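Local atomic coordinates of GH18329p (Drosophila melanogaster, PDB entry 5YGB), a protein that takes part in piRNA metabolism, probably by recruiting Piwi proteins to the biogenesis machinery, and binds the N-terminus of Piwi through its Tudor domain. Residues A[75-80]-A[90-95]; A[127-132]-A[165-170]; A[158-163]-A[194-199]. The protein carries 1 engineered substitution. All coordinates share one frame; numbering follows the deposited sequence.

Contact 1 (A[75-80]-A[90-95])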
# COMPACT_ATOMS: atom_id res chain seq x y z
N GLU A 75 0.83 2.68 10.21
CA GLU A 75 0.26 1.88 11.28
C GLU A 75 1.31 0.91 11.80
O GLU A 75 1.95 0.19 11.02
CB GLU A 75 -0.98 1.13 10.75
CG GLU A 75 -1.58 0.13 11.72
CD GLU A 75 -2.67 -0.72 11.08
OE1 GLU A 75 -3.00 -0.50 9.90
OE2 GLU A 75 -3.20 -1.60 11.78
N ILE A 76 1.52 0.88 13.11
CA ILE A 76 2.42 -0.11 13.68
C ILE A 76 1.75 -1.48 13.65
O ILE A 76 0.68 -1.68 14.24
CB ILE A 76 2.82 0.26 15.12
CG1 ILE A 76 3.55 1.62 15.14
CG2 ILE A 76 3.70 -0.85 15.75
CD1 ILE A 76 4.07 2.03 16.51
N VAL A 77 2.35 -2.42 12.94
CA VAL A 77 1.76 -3.75 12.89
C VAL A 77 2.55 -4.78 13.69
O VAL A 77 2.03 -5.86 13.98
CB VAL A 77 1.56 -4.24 11.44
CG1 VAL A 77 0.59 -3.29 10.72
CG2 VAL A 77 2.87 -4.32 10.72
N ASP A 78 3.79 -4.45 14.07
CA ASP A 78 4.57 -5.35 14.92
C ASP A 78 5.72 -4.57 15.53
O ASP A 78 6.15 -3.54 14.99
CB ASP A 78 5.09 -6.57 14.13
CG ASP A 78 5.28 -7.81 14.98
OD1 ASP A 78 5.15 -7.75 16.22
OD2 ASP A 78 5.56 -8.88 14.39
N ILE A 79 6.19 -5.04 16.68
CA ILE A 79 7.32 -4.45 17.39
C ILE A 79 8.19 -5.59 17.90
O ILE A 79 7.67 -6.53 18.50
CB ILE A 79 6.87 -3.57 18.58
CG1 ILE A 79 5.93 -2.45 18.12
CG2 ILE A 79 8.07 -3.00 19.31
CD1 ILE A 79 5.34 -1.68 19.28
N MET A 80 9.49 -5.51 17.67
CA MET A 80 10.39 -6.58 18.09
C MET A 80 11.71 -5.99 18.54
O MET A 80 12.05 -4.87 18.17
CB MET A 80 10.59 -7.58 16.96
CG MET A 80 11.02 -6.93 15.67
SD MET A 80 9.99 -7.50 14.32
CE MET A 80 8.53 -6.53 14.59
N VAL A 90 12.69 -2.65 16.81
CA VAL A 90 12.51 -2.50 15.37
C VAL A 90 11.01 -2.51 15.16
O VAL A 90 10.31 -3.35 15.72
CB VAL A 90 13.21 -3.62 14.57
CG1 VAL A 90 12.93 -3.48 13.07
CG2 VAL A 90 14.71 -3.61 14.84
N ILE A 91 10.50 -1.56 14.38
CA ILE A 91 9.05 -1.37 14.23
C ILE A 91 8.62 -1.72 12.82
O ILE A 91 9.15 -1.18 11.85
CB ILE A 91 8.64 0.09 14.54
CG1 ILE A 91 9.27 0.57 15.85
CG2 ILE A 91 7.12 0.26 14.54
CD1 ILE A 91 8.70 -0.08 17.06
N ASP A 92 7.66 -2.63 12.71
CA ASP A 92 7.07 -3.01 11.43
C ASP A 92 5.91 -2.04 11.14
O ASP A 92 4.91 -2.03 11.87
CB ASP A 92 6.58 -4.47 11.51
CG ASP A 92 6.14 -5.03 10.18
OD1 ASP A 92 6.26 -4.34 9.15
OD2 ASP A 92 5.70 -6.21 10.17
N LEU A 93 6.06 -1.23 10.09
CA LEU A 93 5.08 -0.21 9.72
C LEU A 93 4.35 -0.55 8.44
O LEU A 93 4.97 -0.96 7.46
CB LEU A 93 5.76 1.14 9.54
CG LEU A 93 6.35 1.79 10.78
CD1 LEU A 93 6.98 3.11 10.40
CD2 LEU A 93 5.31 1.99 11.87
N TYR A 94 3.03 -0.37 8.44
CA TYR A 94 2.21 -0.45 7.24
C TYR A 94 1.86 0.98 6.83
O TYR A 94 1.28 1.74 7.61
CB TYR A 94 0.96 -1.30 7.50
CG TYR A 94 -0.09 -1.18 6.41
CD1 TYR A 94 0.14 -1.72 5.15
CD2 TYR A 94 -1.30 -0.53 6.64
CE1 TYR A 94 -0.80 -1.60 4.14
CE2 TYR A 94 -2.25 -0.42 5.64
CZ TYR A 94 -1.98 -0.94 4.39
OH TYR A 94 -2.92 -0.81 3.39
N PHE A 95 2.24 1.39 5.62
CA PHE A 95 2.03 2.77 5.16
C PHE A 95 0.61 2.89 4.62
O PHE A 95 0.31 2.51 3.49
CB PHE A 95 3.12 3.16 4.15
CG PHE A 95 4.46 3.36 4.80
CD1 PHE A 95 5.25 2.28 5.14
CD2 PHE A 95 4.88 4.62 5.16
CE1 PHE A 95 6.47 2.46 5.77
CE2 PHE A 95 6.10 4.81 5.79
CZ PHE A 95 6.89 3.73 6.09
O HOH W 1 6.53 -8.50 11.61
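V77 is a two-pronged bump on strand 70-81 that lodges between two neighbours on the same face of strand 89-95, D92 and Y94. Its CG2 presses on the carboxylate of D92, 3.4 Å from D92 CG, while CG1 abuts the flank of Y94, 3.8 Å from Y94 CB. The split follows from chi1 of -62°, which turns CG1 beside the valine's own N and leaves CG2 leaning toward the aspartate. Behind it the backbone swells: V77 N donates to D92 O at 2.8 Å, and D78 N makes a weak second bond to that same oxygen. This is a classic beta bulge in the antiparallel hairpin of the Tudor core, whose sheet continues through strands 60-65 and 101-104. On the face carrying I76, I79, L93 and I91, the last of these reaches two ways: I91 CG2 meets I76 CG2 at 3.8 Å, and I91 CD1, turned back by the bend at chi2, slides alongside I79 CG2. I76 CG1 then fills the space beside L93 CD2, 3.7 Å away, and V61 of strand 60-65 touches both side chains. On the other face M80 doubles back so that its CE arrives 4.2 Å from D92 CB. D78 OD2 and D92 OD2 stand 5.0 Å apart, and a water donates to both, which probably eases the pairing of two acids. At the far end the carboxylate of E75 stands 79° to the ring of Y94; its OE1 and OE2 are bonded to S180 OG and A181 N respectively.

Contact 2 (A[127-132]-A[165-170])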
# COMPACT_ATOMS: atom_id res chain seq x y z
N PHE A 127 -7.07 -7.75 -5.16
CA PHE A 127 -6.47 -8.73 -6.07
C PHE A 127 -7.04 -8.54 -7.47
O PHE A 127 -8.10 -7.94 -7.65
CB PHE A 127 -6.69 -10.17 -5.54
CG PHE A 127 -8.12 -10.67 -5.61
CD1 PHE A 127 -9.03 -10.37 -4.60
CD2 PHE A 127 -8.54 -11.50 -6.64
CE1 PHE A 127 -10.33 -10.85 -4.64
CE2 PHE A 127 -9.84 -11.99 -6.68
CZ PHE A 127 -10.73 -11.66 -5.67
N LEU A 128 -6.30 -9.02 -8.47
CA LEU A 128 -6.77 -8.95 -9.84
C LEU A 128 -7.72 -10.11 -10.08
O LEU A 128 -7.33 -11.26 -9.94
CB LEU A 128 -5.60 -9.01 -10.83
CG LEU A 128 -5.92 -8.68 -12.30
CD1 LEU A 128 -6.33 -7.21 -12.41
CD2 LEU A 128 -4.71 -8.99 -13.18
N ALA A 129 -8.97 -9.81 -10.40
CA ALA A 129 -9.97 -10.86 -10.59
C ALA A 129 -9.68 -11.74 -11.81
O ALA A 129 -9.08 -11.31 -12.79
CB ALA A 129 -11.35 -10.25 -10.72
N ASN A 130 -10.11 -13.00 -11.70
CA ASN A 130 -10.16 -13.94 -12.83
C ASN A 130 -8.81 -14.39 -13.37
O ASN A 130 -8.71 -14.83 -14.52
CB ASN A 130 -11.00 -13.34 -13.97
CG ASN A 130 -12.42 -12.99 -13.53
OD1 ASN A 130 -13.09 -13.80 -12.88
ND2 ASN A 130 -12.87 -11.79 -13.86
N VAL A 131 -7.77 -14.31 -12.54
CA VAL A 131 -6.46 -14.86 -12.89
C VAL A 131 -5.87 -15.74 -11.79
O VAL A 131 -6.21 -15.61 -10.61
CB VAL A 131 -5.42 -13.75 -13.21
CG1 VAL A 131 -5.89 -12.85 -14.33
CG2 VAL A 131 -5.10 -12.94 -11.95
N LYS A 132 -4.97 -16.63 -12.19
CA LYS A 132 -4.16 -17.38 -11.25
C LYS A 132 -2.78 -17.58 -11.84
O LYS A 132 -2.55 -17.35 -13.03
CB LYS A 132 -4.80 -18.72 -10.89
CG LYS A 132 -4.88 -19.69 -12.05
CD LYS A 132 -5.51 -20.99 -11.62
CE LYS A 132 -5.47 -22.00 -12.75
NZ LYS A 132 -6.07 -23.30 -12.35
N ARG A 165 -12.70 -1.68 -11.62
CA ARG A 165 -14.07 -2.00 -11.25
C ARG A 165 -14.06 -3.21 -10.32
O ARG A 165 -13.43 -4.23 -10.61
CB ARG A 165 -14.92 -2.27 -12.48
CG ARG A 165 -16.37 -2.57 -12.14
CD ARG A 165 -17.18 -2.99 -13.36
NE ARG A 165 -17.43 -1.88 -14.27
CZ ARG A 165 -18.20 -1.97 -15.36
NH1 ARG A 165 -18.79 -3.11 -15.66
NH2 ARG A 165 -18.38 -0.91 -16.13
N VAL A 166 -14.75 -3.09 -9.20
CA VAL A 166 -14.87 -4.22 -8.29
C VAL A 166 -15.88 -5.20 -8.85
O VAL A 166 -17.03 -4.83 -9.10
CB VAL A 166 -15.29 -3.77 -6.88
CG1 VAL A 166 -15.51 -4.98 -5.97
CG2 VAL A 166 -14.23 -2.84 -6.28
N VAL A 167 -15.47 -6.45 -9.08
CA VAL A 167 -16.37 -7.44 -9.67
C VAL A 167 -16.57 -8.66 -8.80
O VAL A 167 -17.42 -9.51 -9.10
CB VAL A 167 -15.88 -7.91 -11.06
CG1 VAL A 167 -15.84 -6.73 -12.04
CG2 VAL A 167 -14.52 -8.60 -10.96
N THR A 168 -15.81 -8.77 -7.71
CA THR A 168 -15.94 -9.91 -6.80
C THR A 168 -15.23 -9.59 -5.49
O THR A 168 -14.55 -8.58 -5.38
CB THR A 168 -15.36 -11.21 -7.42
OG1 THR A 168 -15.74 -12.35 -6.63
CG2 THR A 168 -13.85 -11.13 -7.52
N TYR A 169 -15.40 -10.47 -4.50
CA TYR A 169 -14.72 -10.40 -3.21
C TYR A 169 -14.22 -11.78 -2.82
O TYR A 169 -14.84 -12.79 -3.16
CB TYR A 169 -15.64 -9.90 -2.08
CG TYR A 169 -16.02 -8.45 -2.17
CD1 TYR A 169 -15.18 -7.46 -1.66
CD2 TYR A 169 -17.21 -8.07 -2.76
CE1 TYR A 169 -15.53 -6.12 -1.75
CE2 TYR A 169 -17.56 -6.74 -2.85
CZ TYR A 169 -16.73 -5.78 -2.35
OH TYR A 169 -17.09 -4.46 -2.45
N LYS A 170 -13.11 -11.83 -2.07
CA LYS A 170 -12.64 -13.09 -1.53
C LYS A 170 -12.32 -12.91 -0.06
O LYS A 170 -11.85 -11.86 0.37
CB LYS A 170 -11.41 -13.61 -2.29
CG LYS A 170 -10.08 -13.02 -1.85
CD LYS A 170 -8.90 -13.92 -2.24
CE LYS A 170 -8.69 -13.95 -3.74
NZ LYS A 170 -7.40 -14.60 -4.13
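F127 and K170 meet across a strand that belongs to neither segment. Strand 188-195 runs between 124-128 and 162-171 in the sheet of the staphylococcal nuclease-like, OB-type part of an extended Tudor domain, so this contact is made almost wholly by side chains, with no hydrogen bond from one segment to the other. The walk begins at F127, whose first side-chain bond points toward strand 162-171, and whose ring, with CG set between its own N and carbonyl carbon (chi1 70°), meets K170 and T168. K170 folds over one face of that ring: its chain bends at chi3, laying CE over the middle, 3.4 Å from the F127 centroid and 5° off the ring normal, a CH-pi contact. NZ follows over the same face at 4.3 Å from the centroid, a cation-pi interaction. Lower on the lysine, CG touches F127 CE1 at 3.5 Å, and at the ring's end T168 CG2 approaches F127 CZ obliquely at 3.7 Å. With an alanine here the ring is gone, and K170 would probably lose its cation-pi partner, leaving its bent chain free to turn and a gap beside T168. A129 resumes the contact against a classic bulge in strand 162-171, where V167 and T168 both point toward segment 127-132. Its CB is met from two neighbouring residues, by V167 CG2 at 3.6 Å and by T168 CG2 at 4.2 Å.

Contact 3 (A[158-163]-A[194-199])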
# COMPACT_ATOMS: atom_id res chain seq x y z
N HIS A 158 4.02 5.33 -10.18
CA HIS A 158 4.38 6.42 -11.10
C HIS A 158 3.18 7.19 -11.62
O HIS A 158 3.24 7.80 -12.70
CB HIS A 158 5.21 5.88 -12.26
CG HIS A 158 6.58 5.47 -11.86
ND1 HIS A 158 6.96 4.14 -11.73
CD2 HIS A 158 7.68 6.20 -11.54
CE1 HIS A 158 8.22 4.08 -11.36
NE2 HIS A 158 8.69 5.31 -11.24
N TRP A 159 2.10 7.17 -10.85
CA TRP A 159 0.93 8.01 -11.13
C TRP A 159 0.31 7.72 -12.49
O TRP A 159 -0.09 8.65 -13.21
CB TRP A 159 1.31 9.50 -11.05
CG TRP A 159 2.07 9.86 -9.80
CD1 TRP A 159 3.42 10.07 -9.68
CD2 TRP A 159 1.52 10.04 -8.50
NE1 TRP A 159 3.73 10.37 -8.37
CE2 TRP A 159 2.58 10.36 -7.63
CE3 TRP A 159 0.22 9.95 -7.97
CZ2 TRP A 159 2.39 10.59 -6.27
CZ3 TRP A 159 0.04 10.18 -6.63
CH2 TRP A 159 1.12 10.50 -5.79
N ARG A 160 0.20 6.44 -12.84
CA ARG A 160 -0.47 6.05 -14.08
C ARG A 160 -1.95 5.78 -13.83
O ARG A 160 -2.31 4.85 -13.11
CB ARG A 160 0.18 4.81 -14.69
CG ARG A 160 -0.59 4.29 -15.91
CD ARG A 160 0.21 3.27 -16.69
NE ARG A 160 1.36 3.89 -17.33
CZ ARG A 160 1.30 4.58 -18.47
NH1 ARG A 160 0.15 4.72 -19.11
NH2 ARG A 160 2.40 5.12 -18.97
N LYS A 161 -2.82 6.58 -14.44
CA LYS A 161 -4.25 6.36 -14.28
C LYS A 161 -4.70 5.04 -14.89
O LYS A 161 -4.38 4.72 -16.04
CB LYS A 161 -5.06 7.50 -14.89
CG LYS A 161 -6.54 7.15 -14.99
CD LYS A 161 -7.40 8.37 -15.25
CE LYS A 161 -7.09 8.97 -16.58
NZ LYS A 161 -7.93 10.19 -16.78
N LEU A 162 -5.45 4.27 -14.10
CA LEU A 162 -6.13 3.07 -14.55
C LEU A 162 -7.60 3.20 -14.21
O LEU A 162 -7.98 3.97 -13.33
CB LEU A 162 -5.56 1.81 -13.88
CG LEU A 162 -4.08 1.53 -14.10
CD1 LEU A 162 -3.67 0.30 -13.31
CD2 LEU A 162 -3.77 1.33 -15.58
N ILE A 163 -8.44 2.44 -14.91
CA ILE A 163 -9.86 2.33 -14.58
C ILE A 163 -10.09 0.99 -13.91
O ILE A 163 -9.81 -0.06 -14.50
CB ILE A 163 -10.77 2.44 -15.81
CG1 ILE A 163 -10.50 3.74 -16.58
CG2 ILE A 163 -12.24 2.34 -15.40
CD1 ILE A 163 -10.64 4.99 -15.73
N LEU A 194 -8.94 -4.24 -14.14
CA LEU A 194 -8.15 -3.04 -14.35
C LEU A 194 -7.94 -2.85 -15.82
O LEU A 194 -7.62 -3.80 -16.53
CB LEU A 194 -6.77 -3.13 -13.70
CG LEU A 194 -6.60 -3.16 -12.19
CD1 LEU A 194 -5.13 -3.32 -11.86
CD2 LEU A 194 -7.17 -1.88 -11.59
N PHE A 195 -8.08 -1.62 -16.30
CA PHE A 195 -7.54 -1.38 -17.62
C PHE A 195 -6.98 0.01 -17.74
O PHE A 195 -7.31 0.93 -16.99
CB PHE A 195 -8.59 -1.65 -18.69
CG PHE A 195 -9.70 -0.67 -18.74
CD1 PHE A 195 -9.61 0.47 -19.52
CD2 PHE A 195 -10.88 -0.92 -18.05
CE1 PHE A 195 -10.67 1.36 -19.58
CE2 PHE A 195 -11.94 -0.03 -18.11
CZ PHE A 195 -11.83 1.11 -18.87
N ASP A 196 -6.08 0.14 -18.70
CA ASP A 196 -5.36 1.37 -18.95
C ASP A 196 -6.05 2.11 -20.08
O ASP A 196 -6.05 1.65 -21.22
CB ASP A 196 -3.90 1.05 -19.29
CG ASP A 196 -3.05 2.27 -19.46
OD1 ASP A 196 -3.60 3.39 -19.59
OD2 ASP A 196 -1.81 2.12 -19.49
N PRO A 197 -6.66 3.26 -19.79
CA PRO A 197 -7.42 3.99 -20.83
C PRO A 197 -6.55 4.66 -21.89
O PRO A 197 -7.08 5.10 -22.91
CB PRO A 197 -8.18 5.04 -20.02
CG PRO A 197 -7.33 5.27 -18.82
CD PRO A 197 -6.75 3.92 -18.48
N ALA A 198 -5.25 4.74 -21.63
CA ALA A 198 -4.30 5.26 -22.60
C ALA A 198 -3.51 4.12 -23.25
O ALA A 198 -2.39 4.35 -23.70
CB ALA A 198 -3.34 6.26 -21.92
N ASP A 199 -4.10 2.93 -23.37
CA ASP A 199 -3.33 1.70 -23.65
C ASP A 199 -3.11 1.24 -25.10
O ASP A 199 -2.25 0.41 -25.39
CB ASP A 199 -4.02 0.54 -22.96
CG ASP A 199 -3.07 -0.46 -22.44
OD1 ASP A 199 -1.89 -0.34 -22.80
OD2 ASP A 199 -3.47 -1.40 -21.72
O HOH W 2 -3.28 5.70 -18.21
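I163 and F195 pair through both backbone and side chains. Two backbone bonds tie them, I163 N to F195 O at 2.8 Å and F195 N to I163 O at 2.9 Å, making one antiparallel hydrogen-bonded pair. Their side chains lie side by side, and in the conformer described here I163 CB rests over one face of the phenyl ring, offset toward its rim, 3.7 Å from the F195 centroid in a CH-pi contact; the isoleucine has a second conformer, so this side-chain contact is somewhat uncertain. Among the apolar contacts, L162 splits its methyls: CD1 reaches L194 CD1, while CD2 packs on D196 CB at 3.7 Å. Separately, P197 CD lies against K161 O. The polar contacts gather on D196, whose CG stands anti to its N (chi1 -176°), placing the carboxylate beside the chain of R160. R160 NH1 reaches D196 OD2 at 3.3 Å in a salt bridge whose hydrogen bond is weak, the guanidinium and carboxylate planes lying 53° apart; the arginine's stronger partner is E155. D196 OD1 accepts hydrogen bonds from a water, which also donates to K161 O, and from A198 N at 3.0 Å. This last bond closes an Asx turn, nested in a type I turn from D196 to D199, with which strand 188-195 leaves its neighbour 162-171 in the nuclease-like sheet of the extended Tudor domain.

Overall arrangement
The three contacts divide between the two halves expected of an extended Tudor domain. Contact 1 lies in the Tudor core, while contacts 2 and 3 share the nuclease-like sheet on the opposite side of the chain's centre. Contact 1 is separated from contact 2 by 28 Å and from contact 3 by 31 Å between centres, and its nearest atoms stay about 12 Å from either. Contacts 2 and 3, with centres 17 Å apart, both use strand 162-171, alternate along the chain, and touch where L128 CD1 packs on L194 CG at 4.1 Å. In related extended Tudor domains, methylarginine-containing peptides bind in the groove between the two halves, and the Piwi tail probably does so here.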